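Local coordinates for probable adhesion protein (Pseudomonas aeruginosa PAO1, PDB 6R3Z), which binds ferrous iron, probably as the solute-binding protein of a transport system, and can also hold nickel or manganese in the same site, at residues D213-A217 with L218-V222; V195-A198 with H199-P203; N124-A127 with R128-K132; K51-G54 with T55-V58. All coordinates share one frame; numbering follows the deposited sequence.

Contact 1 (D213-A217 with L218-V222)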
loop_
_atom_site.group_PDB
_atom_site.type_symbol
_atom_site.label_atom_id
_atom_site.label_comp_id
_atom_site.label_asym_id
_atom_site.label_seq_id
_atom_site.Cartn_x
_atom_site.Cartn_y
_atom_site.Cartn_z
ATOM N N ASP A 213 -1.215 27.581 -3.780
ATOM C CA ASP A 213 -2.094 28.464 -4.573
ATOM C C ASP A 213 -3.266 27.694 -5.195
ATOM O O ASP A 213 -4.397 28.163 -5.145
ATOM C CB ASP A 213 -1.300 29.235 -5.639
ATOM C CG ASP A 213 -0.437 30.347 -5.061
ATOM O OD1 ASP A 213 -0.702 30.775 -3.905
ATOM O OD2 ASP A 213 0.497 30.797 -5.761
ATOM N N GLN A 214 -2.995 26.488 -5.714
ATOM C CA GLN A 214 -3.987 25.605 -6.320
ATOM C C GLN A 214 -5.019 25.107 -5.284
ATOM O O GLN A 214 -6.211 25.019 -5.605
ATOM C CB GLN A 214 -3.286 24.415 -6.941
ATOM C CG GLN A 214 -4.046 23.763 -8.062
ATOM C CD GLN A 214 -3.081 22.974 -8.901
ATOM O OE1 GLN A 214 -2.392 22.067 -8.417
ATOM N NE2 GLN A 214 -3.023 23.286 -10.175
ATOM N N LEU A 215 -4.554 24.744 -4.055
ATOM C CA LEU A 215 -5.462 24.279 -2.992
ATOM C C LEU A 215 -6.492 25.368 -2.692
ATOM O O LEU A 215 -7.678 25.068 -2.544
ATOM C CB LEU A 215 -4.698 23.896 -1.701
ATOM C CG LEU A 215 -3.649 22.760 -1.829
ATOM C CD1 LEU A 215 -2.944 22.492 -0.505
ATOM C CD2 LEU A 215 -4.246 21.482 -2.404
ATOM N N LYS A 216 -6.040 26.630 -2.649
ATOM C CA LYS A 216 -6.900 27.787 -2.386
ATOM C C LYS A 216 -7.827 28.041 -3.575
ATOM O O LYS A 216 -9.035 28.150 -3.379
ATOM C CB LYS A 216 -6.056 29.040 -2.060
ATOM C CG LYS A 216 -5.241 28.916 -0.756
ATOM C CD LYS A 216 -4.780 30.277 -0.210
ATOM C CE LYS A 216 -3.364 30.643 -0.590
ATOM N NZ LYS A 216 -3.268 31.166 -1.980
ATOM N N ALA A 217 -7.269 28.099 -4.810
ATOM C CA ALA A 217 -8.057 28.355 -6.023
ATOM C C ALA A 217 -9.175 27.320 -6.263
ATOM O O ALA A 217 -10.303 27.699 -6.604
ATOM C CB ALA A 217 -7.142 28.466 -7.238
ATOM N N LEU A 218 -8.889 26.036 -6.019
ATOM C CA LEU A 218 -9.865 24.954 -6.216
ATOM C C LEU A 218 -10.700 24.643 -4.988
ATOM O O LEU A 218 -11.536 23.727 -5.033
ATOM C CB LEU A 218 -9.178 23.685 -6.748
ATOM C CG LEU A 218 -8.378 23.880 -8.050
ATOM C CD1 LEU A 218 -7.751 22.588 -8.500
ATOM C CD2 LEU A 218 -9.254 24.497 -9.182
ATOM N N ASP A 219 -10.501 25.422 -3.897
ATOM C CA ASP A 219 -11.212 25.248 -2.628
ATOM C C ASP A 219 -11.108 23.791 -2.113
ATOM O O ASP A 219 -12.115 23.129 -1.832
ATOM C CB ASP A 219 -12.673 25.744 -2.738
ATOM C CG ASP A 219 -13.380 25.947 -1.399
ATOM O OD1 ASP A 219 -12.676 26.097 -0.356
ATOM O OD2 ASP A 219 -14.630 25.965 -1.388
ATOM N N VAL A 220 -9.864 23.280 -2.026
ATOM C CA VAL A 220 -9.623 21.925 -1.509
ATOM C C VAL A 220 -9.984 21.966 -0.020
ATOM O O VAL A 220 -9.632 22.922 0.670
ATOM C CB VAL A 220 -8.174 21.443 -1.791
ATOM C CG1 VAL A 220 -7.830 20.153 -1.027
ATOM C CG2 VAL A 220 -7.946 21.259 -3.285
ATOM N N LYS A 221 -10.745 20.975 0.440
ATOM C CA LYS A 221 -11.260 20.934 1.808
ATOM C C LYS A 221 -10.330 20.247 2.796
ATOM O O LYS A 221 -10.207 20.685 3.950
ATOM C CB LYS A 221 -12.670 20.309 1.845
ATOM C CG LYS A 221 -13.725 21.043 0.996
ATOM C CD LYS A 221 -14.047 22.465 1.485
ATOM C CE LYS A 221 -14.965 23.203 0.542
ATOM N NZ LYS A 221 -15.199 24.609 0.993
ATOM N N VAL A 222 -9.735 19.122 2.376
ATOM C CA VAL A 222 -8.888 18.327 3.265
ATOM C C VAL A 222 -7.591 17.922 2.583
ATOM O O VAL A 222 -7.548 17.796 1.357
ATOM C CB VAL A 222 -9.627 17.079 3.850
ATOM C CG1 VAL A 222 -10.949 17.455 4.525
ATOM C CG2 VAL A 222 -9.848 15.995 2.797
#
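L215 and V220 close a Schellman motif at the C-terminal end of helix 205-217. The chain then enters strand 220-226, so this is the helix-to-strand turn of a beta-alpha-beta unit in the second parallel sheet.

Three backbone bonds make the turn. L218 N still bonds to Q214 O in helical fashion, at 2.9 Å. The longer loop runs from V220 N back to L215 O, also 2.9 Å, in the carbonyl plane and nearly straight (168° at the hydrogen). Inside it, D219 N bonds to K216 O at 3.1 Å. That donor sits well above the carbonyl plane. D219 makes the reversal possible with its positive phi of 53°.

Apolar contacts lie on two sides. L215 and V220 meet across the motif with their side chains at a slant, and L215 CD2 reaches V220 CG2 at 3.8 Å. This is the usual hydrophobic pairing of a Schellman motif. Both residues also pack on A174 of strand 172-175, and L215 reaches I237 of helix 234-241. On the outer side Q214 and L218 run side by side. Q214 CG turns beside its own carbonyl carbon (chi1 -155°), and it touches L218 CD1 at 3.9 Å.

Charged pairs lie along the surface. K209 and K216 both pair with D213, through different oxygens. K216 NZ meets D213 OD1 at 3.2 Å on the anti side of the carboxylate. Beyond the turn, K221 NZ reaches D219 OD2 at 2.8 Å from above the carboxylate plane.

Contact 2 (V195-A198 with H199-P203). With NI (nickel (II) ion), chain B; EDO (1,2-ethanediol), chain D.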
loop_
_atom_site.group_PDB
_atom_site.type_symbol
_atom_site.label_atom_id
_atom_site.label_comp_id
_atom_site.label_asym_id
_atom_site.label_seq_id
_atom_site.Cartn_x
_atom_site.Cartn_y
_atom_site.Cartn_z
ATOM N N VAL A 195 0.678 16.642 -3.717
ATOM C CA VAL A 195 1.742 17.628 -3.494
ATOM C C VAL A 195 3.085 17.165 -4.077
ATOM O O VAL A 195 3.767 17.970 -4.722
ATOM C CB VAL A 195 1.840 18.061 -2.005
ATOM C CG1 VAL A 195 2.904 19.151 -1.803
ATOM C CG2 VAL A 195 0.476 18.520 -1.482
ATOM N N GLU A 196 3.468 15.900 -3.844
ATOM C CA GLU A 196 4.729 15.380 -4.399
ATOM C C GLU A 196 4.620 15.348 -5.941
ATOM O O GLU A 196 3.670 14.776 -6.486
ATOM C CB GLU A 196 5.019 13.985 -3.855
ATOM C CG GLU A 196 5.511 14.032 -2.419
ATOM C CD GLU A 196 5.968 12.710 -1.833
ATOM O OE1 GLU A 196 5.647 11.641 -2.399
ATOM O OE2 GLU A 196 6.668 12.750 -0.801
ATOM N N PRO A 197 5.544 16.006 -6.662
ATOM C CA PRO A 197 5.423 16.041 -8.142
ATOM C C PRO A 197 5.538 14.680 -8.835
ATOM O O PRO A 197 5.069 14.519 -9.969
ATOM C CB PRO A 197 6.527 17.011 -8.574
ATOM C CG PRO A 197 7.525 16.999 -7.437
ATOM C CD PRO A 197 6.703 16.785 -6.183
ATOM N N ALA A 198 6.169 13.711 -8.158
ATOM C CA ALA A 198 6.324 12.322 -8.625
ATOM C C ALA A 198 6.474 11.443 -7.395
ATOM O O ALA A 198 6.774 11.951 -6.305
ATOM C CB ALA A 198 7.561 12.184 -9.517
ATOM N N HIS A 199 6.243 10.137 -7.567
ATOM C CA HIS A 199 6.294 9.158 -6.473
ATOM C C HIS A 199 7.535 9.288 -5.576
ATOM O O HIS A 199 8.660 9.021 -6.022
ATOM C CB HIS A 199 6.169 7.714 -7.012
ATOM C CG HIS A 199 5.988 6.692 -5.932
ATOM N ND1 HIS A 199 6.484 5.407 -6.063
ATOM C CD2 HIS A 199 5.353 6.792 -4.736
ATOM C CE1 HIS A 199 6.149 4.775 -4.946
ATOM N NE2 HIS A 199 5.492 5.570 -4.115
ATOM N N GLY A 200 7.303 9.758 -4.342
ATOM C CA GLY A 200 8.320 9.902 -3.307
ATOM C C GLY A 200 9.319 11.019 -3.501
ATOM O O GLY A 200 10.345 11.044 -2.818
ATOM N N ILE A 201 9.017 11.954 -4.420
ATOM C CA ILE A 201 9.873 13.113 -4.722
ATOM C C ILE A 201 9.332 14.358 -4.024
ATOM O O ILE A 201 8.158 14.711 -4.200
ATOM C CB ILE A 201 10.052 13.299 -6.265
ATOM C CG1 ILE A 201 10.635 12.010 -6.943
ATOM C CG2 ILE A 201 10.910 14.531 -6.601
ATOM C CD1 ILE A 201 11.905 11.381 -6.274
ATOM N N GLU A 202 10.186 15.000 -3.216
ATOM C CA GLU A 202 9.831 16.197 -2.471
ATOM C C GLU A 202 9.642 17.367 -3.469
ATOM O O GLU A 202 10.470 17.517 -4.373
ATOM C CB GLU A 202 10.948 16.522 -1.451
ATOM C CG GLU A 202 10.697 17.687 -0.506
ATOM C CD GLU A 202 11.687 17.809 0.645
ATOM O OE1 GLU A 202 12.210 16.764 1.098
ATOM O OE2 GLU A 202 11.930 18.950 1.104
ATOM N N PRO A 203 8.604 18.217 -3.309
ATOM C CA PRO A 203 8.488 19.392 -4.203
ATOM C C PRO A 203 9.585 20.416 -3.930
ATOM O O PRO A 203 10.100 20.481 -2.818
ATOM C CB PRO A 203 7.133 19.993 -3.818
ATOM C CG PRO A 203 6.932 19.586 -2.366
ATOM C CD PRO A 203 7.537 18.204 -2.277
HETATM NI NI NI B . 4.671 5.010 -2.214
HETATM C C1 EDO D . 9.703 21.510 0.446
HETATM O O1 EDO D . 10.651 21.451 1.510
HETATM C C2 EDO D . 9.930 22.823 -0.325
HETATM O O2 EDO D . 11.181 22.716 -0.988
#
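E196 OE1 is approached by two donors, and both bonds are weak. One is G200 N at 3.2 Å, on a bent path of 127° at the hydrogen. The other is ND1 of the metal ligand H177. E196 gets there with CG beside its own backbone N (chi1 -75°) and an extended chain beyond, which lays the carboxylate along G200.

The turn itself is a type II beta turn from A198 to I201. I201 N bonds to A198 O at 2.9 Å, from above the carbonyl plane. G200 takes the third position with positive phi, which glycine readily accepts. A198 CB lies against I201 CG1.

H199 holds the second position of the turn, and its side chain leads away from the turn to the nickel ion. Its CG lies beside the carbonyl carbon (chi1 -170°), and NE2 binds the nickel ion at 2.1 Å. H41, H66, H111, H177 and H250 complete the site.

The two arms of the turn also meet. P197 CD touches P203 CB at 4.0 Å, and V195 CG1 reaches P203 CG at 4.1 Å. I201 O is buried under E196 CB, 3.2 Å away, and P197 CD. It has no hydrogen-bonding partner in the model. At the outer end an ethanediol, probably from the crystallisation liquor, bridges E202 OE2 and P203 O.

Every ligand of the nickel is a histidine nitrogen, so the first shell brings no carboxylate charge. E196 is a second-shell residue to H177, and through this weak bond it may polarise the imidazole and help to orient it.

Contact 3 (N124-A127 with R128-K132). With EDO (1,2-ethanediol), chain C.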
loop_
_atom_site.group_PDB
_atom_site.type_symbol
_atom_site.label_atom_id
_atom_site.label_comp_id
_atom_site.label_asym_id
_atom_site.label_seq_id
_atom_site.Cartn_x
_atom_site.Cartn_y
_atom_site.Cartn_z
ATOM N N ASN A 124 -5.981 -13.477 -3.444
ATOM C CA ASN A 124 -6.466 -14.640 -4.193
ATOM C C ASN A 124 -5.466 -15.107 -5.252
ATOM O O ASN A 124 -5.238 -16.311 -5.387
ATOM C CB ASN A 124 -7.858 -14.381 -4.770
ATOM C CG ASN A 124 -8.920 -14.286 -3.695
ATOM O OD1 ASN A 124 -8.836 -14.927 -2.639
ATOM N ND2 ASN A 124 -9.969 -13.529 -3.960
ATOM N N THR A 125 -4.797 -14.157 -5.928
ATOM C CA THR A 125 -3.782 -14.469 -6.946
ATOM C C THR A 125 -2.575 -15.141 -6.297
ATOM O O THR A 125 -2.105 -16.179 -6.787
ATOM C CB THR A 125 -3.416 -13.207 -7.733
ATOM O OG1 THR A 125 -4.564 -12.820 -8.504
ATOM C CG2 THR A 125 -2.240 -13.428 -8.690
ATOM N N ILE A 126 -2.085 -14.555 -5.173
ATOM C CA ILE A 126 -0.953 -15.125 -4.448
ATOM C C ILE A 126 -1.265 -16.574 -4.003
ATOM O O ILE A 126 -0.459 -17.468 -4.258
ATOM C CB ILE A 126 -0.502 -14.200 -3.277
ATOM C CG1 ILE A 126 0.020 -12.834 -3.820
ATOM C CG2 ILE A 126 0.588 -14.875 -2.431
ATOM C CD1 ILE A 126 -0.025 -11.666 -2.796
ATOM N N ALA A 127 -2.437 -16.804 -3.380
ATOM C CA ALA A 127 -2.830 -18.131 -2.889
ATOM C C ALA A 127 -2.880 -19.174 -4.017
ATOM O O ALA A 127 -2.424 -20.299 -3.824
ATOM C CB ALA A 127 -4.182 -18.064 -2.184
ATOM N N ARG A 128 -3.427 -18.789 -5.188
ATOM C CA ARG A 128 -3.533 -19.679 -6.343
ATOM C C ARG A 128 -2.124 -20.066 -6.824
ATOM O O ARG A 128 -1.862 -21.247 -7.067
ATOM C CB ARG A 128 -4.299 -18.982 -7.481
ATOM C CG ARG A 128 -4.373 -19.830 -8.766
ATOM C CD ARG A 128 -5.270 -19.209 -9.807
ATOM N NE ARG A 128 -6.671 -19.250 -9.377
ATOM C CZ ARG A 128 -7.711 -19.040 -10.178
ATOM N NH1 ARG A 128 -7.525 -18.797 -11.470
ATOM N NH2 ARG A 128 -8.946 -19.091 -9.695
ATOM N N GLU A 129 -1.237 -19.070 -6.949
ATOM C CA GLU A 129 0.126 -19.285 -7.438
ATOM C C GLU A 129 0.990 -20.085 -6.455
ATOM O O GLU A 129 1.735 -20.967 -6.886
ATOM C CB GLU A 129 0.786 -17.962 -7.854
ATOM C CG GLU A 129 0.167 -17.345 -9.102
ATOM C CD GLU A 129 0.058 -18.307 -10.276
ATOM O OE1 GLU A 129 1.099 -18.858 -10.700
ATOM O OE2 GLU A 129 -1.076 -18.540 -10.748
ATOM N N LEU A 130 0.863 -19.807 -5.139
ATOM C CA LEU A 130 1.593 -20.560 -4.125
ATOM C C LEU A 130 1.119 -22.024 -4.140
ATOM O O LEU A 130 1.938 -22.932 -4.018
ATOM C CB LEU A 130 1.425 -19.960 -2.727
ATOM C CG LEU A 130 2.171 -18.661 -2.477
ATOM C CD1 LEU A 130 1.768 -18.065 -1.134
ATOM C CD2 LEU A 130 3.713 -18.873 -2.537
ATOM N N GLY A 131 -0.188 -22.223 -4.329
ATOM C CA GLY A 131 -0.785 -23.551 -4.427
ATOM C C GLY A 131 -0.221 -24.381 -5.565
ATOM O O GLY A 131 -0.052 -25.600 -5.422
ATOM N N LYS A 132 0.073 -23.732 -6.712
ATOM C CA LYS A 132 0.660 -24.408 -7.876
ATOM C C LYS A 132 2.112 -24.846 -7.590
ATOM O O LYS A 132 2.541 -25.910 -8.042
ATOM C CB LYS A 132 0.600 -23.527 -9.123
ATOM C CG LYS A 132 -0.803 -23.307 -9.670
ATOM C CD LYS A 132 -0.756 -22.288 -10.793
ATOM C CE LYS A 132 -2.118 -21.962 -11.347
ATOM N NZ LYS A 132 -2.042 -20.853 -12.335
HETATM C C1 EDO C . 5.672 -18.346 -10.713
HETATM O O1 EDO C . 5.256 -19.296 -9.744
HETATM C C2 EDO C . 4.458 -17.836 -11.536
HETATM O O2 EDO C . 3.471 -17.261 -10.680
#
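I126 and L130 lie side by side on one face of helix 116-133, one turn apart and pointing the same way. I126 CG2 is the branch that touches, meeting L130 CD1 at 3.6 Å. L130 has CG beside its own backbone N (chi1 -73°), which also sets CG over I126 O at 3.4 Å. The pair faces inward: I126 packs on Y19 and I23 of helix 14-24, and L130 on V24 of that helix and on Y141 of helix 138-160.

E129 turns to another side. With chi1 at -69° its CG lies beside the backbone N, 3.4 Å from T125 O. The bend at chi2 (-51°) then swings the carboxylate towards K132. There K132 NZ meets E129 OE2 at 3.0 Å, on the syn side and close to the carboxylate plane. E129 OE1 accepts from O2 of an ethanediol at 2.9 Å. T125 OG1 bonds back to T121 O.

Regular helical bonds run beneath, such as L130 N to I126 O at 2.8 Å. The helix is amphipathic here. Its apolar face packs on the two helices and, through L130, on I85 of strand 84-86. The E129-K132 salt bridge probably offsets the charge of both groups.

Contact 4 (K51-G54 with T55-V58)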
loop_
_atom_site.group_PDB
_atom_site.type_symbol
_atom_site.label_atom_id
_atom_site.label_comp_id
_atom_site.label_asym_id
_atom_site.label_seq_id
_atom_site.Cartn_x
_atom_site.Cartn_y
_atom_site.Cartn_z
ATOM N N LYS A 51 22.090 -11.599 -0.891
ATOM C CA LYS A 51 22.533 -12.939 -0.472
ATOM C C LYS A 51 21.343 -13.803 -0.044
ATOM O O LYS A 51 21.298 -14.978 -0.399
ATOM C CB LYS A 51 23.576 -12.846 0.667
ATOM C CG LYS A 51 24.194 -14.184 1.081
ATOM C CD LYS A 51 25.078 -14.821 -0.001
ATOM C CE LYS A 51 25.610 -16.174 0.407
ATOM N NZ LYS A 51 26.569 -16.084 1.544
ATOM N N ARG A 52 20.379 -13.202 0.685
ATOM C CA ARG A 52 19.177 -13.867 1.226
ATOM C C ARG A 52 18.288 -14.530 0.178
ATOM O O ARG A 52 17.666 -15.560 0.462
ATOM C CB ARG A 52 18.352 -12.876 2.046
ATOM C CG ARG A 52 18.783 -12.825 3.494
ATOM C CD ARG A 52 17.620 -12.475 4.406
ATOM N NE ARG A 52 17.280 -11.052 4.344
ATOM C CZ ARG A 52 17.873 -10.104 5.065
ATOM N NH1 ARG A 52 18.854 -10.412 5.907
ATOM N NH2 ARG A 52 17.488 -8.842 4.952
ATOM N N ILE A 53 18.235 -13.947 -1.031
ATOM C CA ILE A 53 17.426 -14.455 -2.149
ATOM C C ILE A 53 17.834 -15.898 -2.522
ATOM O O ILE A 53 16.963 -16.714 -2.821
ATOM C CB ILE A 53 17.423 -13.457 -3.341
ATOM C CG1 ILE A 53 16.674 -12.167 -2.929
ATOM C CG2 ILE A 53 16.798 -14.070 -4.613
ATOM C CD1 ILE A 53 16.852 -10.971 -3.824
ATOM N N GLY A 54 19.128 -16.207 -2.418
ATOM C CA GLY A 54 19.662 -17.544 -2.674
ATOM C C GLY A 54 19.073 -18.661 -1.823
ATOM O O GLY A 54 19.169 -19.824 -2.208
ATOM N N THR A 55 18.420 -18.320 -0.681
ATOM C CA THR A 55 17.806 -19.301 0.225
ATOM C C THR A 55 16.269 -19.432 0.004
ATOM O O THR A 55 15.611 -20.221 0.691
ATOM C CB THR A 55 18.151 -18.978 1.706
ATOM O OG1 THR A 55 17.371 -17.864 2.156
ATOM C CG2 THR A 55 19.652 -18.704 1.935
ATOM N N LEU A 56 15.715 -18.667 -0.949
ATOM C CA LEU A 56 14.271 -18.641 -1.230
ATOM C C LEU A 56 13.835 -19.549 -2.366
ATOM O O LEU A 56 14.651 -19.920 -3.208
ATOM C CB LEU A 56 13.793 -17.195 -1.509
ATOM C CG LEU A 56 14.197 -16.101 -0.517
ATOM C CD1 LEU A 56 13.701 -14.751 -0.976
ATOM C CD2 LEU A 56 13.689 -16.397 0.861
ATOM N N ASP A 57 12.524 -19.889 -2.394
ATOM C CA ASP A 57 11.918 -20.711 -3.436
ATOM C C ASP A 57 11.093 -19.892 -4.414
ATOM O O ASP A 57 10.803 -20.366 -5.514
ATOM C CB ASP A 57 11.013 -21.785 -2.812
ATOM C CG ASP A 57 11.798 -22.689 -1.902
ATOM O OD1 ASP A 57 12.758 -23.338 -2.390
ATOM O OD2 ASP A 57 11.502 -22.705 -0.700
ATOM N N VAL A 58 10.625 -18.716 -3.974
ATOM C CA VAL A 58 9.747 -17.830 -4.743
ATOM C C VAL A 58 9.748 -16.440 -4.133
ATOM O O VAL A 58 9.906 -16.308 -2.909
ATOM C CB VAL A 58 8.291 -18.406 -4.867
ATOM C CG1 VAL A 58 7.627 -18.609 -3.494
ATOM C CG2 VAL A 58 7.402 -17.550 -5.783
#
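T55 folds back over the end of helix 47-53, towards R52. Its CB lies 3.7 Å from R52 O. From there the two branches part. OG1 takes the position between the backbone N and the carbonyl carbon (chi1 76°), and donates to R52 O at 2.9 Å in the carbonyl plane. CG2 lies beside the backbone N and rests against G54 C at 3.8 Å.

T55 N bonds to the same R52 O at 3.1 Å, from above the carbonyl plane. One residue thus grips one carbonyl oxygen with both its hydroxyl and its amide. A type I beta turn from I53 to L56 follows, closed by L56 N to I53 O at 3.0 Å.

L56 drops to the buried side of the turn. Its CG passes R52 O at 3.6 Å, and CD1 lies 3.9 Å from I53 CA. L33 and I82 pack on it as well, while I53 packs on M73 and I74 of helix 68-76. The R52 guanidinium pairs with D49.

The last carbonyls of a helix have lost their usual amide partners further along the chain. Here R52 O and I53 O find donors within the turn, from T55 and L56, as the chain leaves the helix for strand 58-61.

From the N terminus the order is contact 4, contact 3, contact 2, contact 1. Each is local and closes before the next opens, so none nests or crosses. Contact 4 turns the chain from helix 47-53 towards strand 58-61 of the first parallel sheet. Contact 3 lies within helix 116-133, which packs beside that sheet. These two touch where L130 CD2 meets V58 CG1 at 4.0 Å. Contact 2 folds the loop after strand 193-194 and brings one ligand to the nickel. Helix 205-217 follows, and contact 1 returns the chain to the second sheet. Contacts 1 and 3 have centres about 44 Å apart, on opposite sides of the chain's centre.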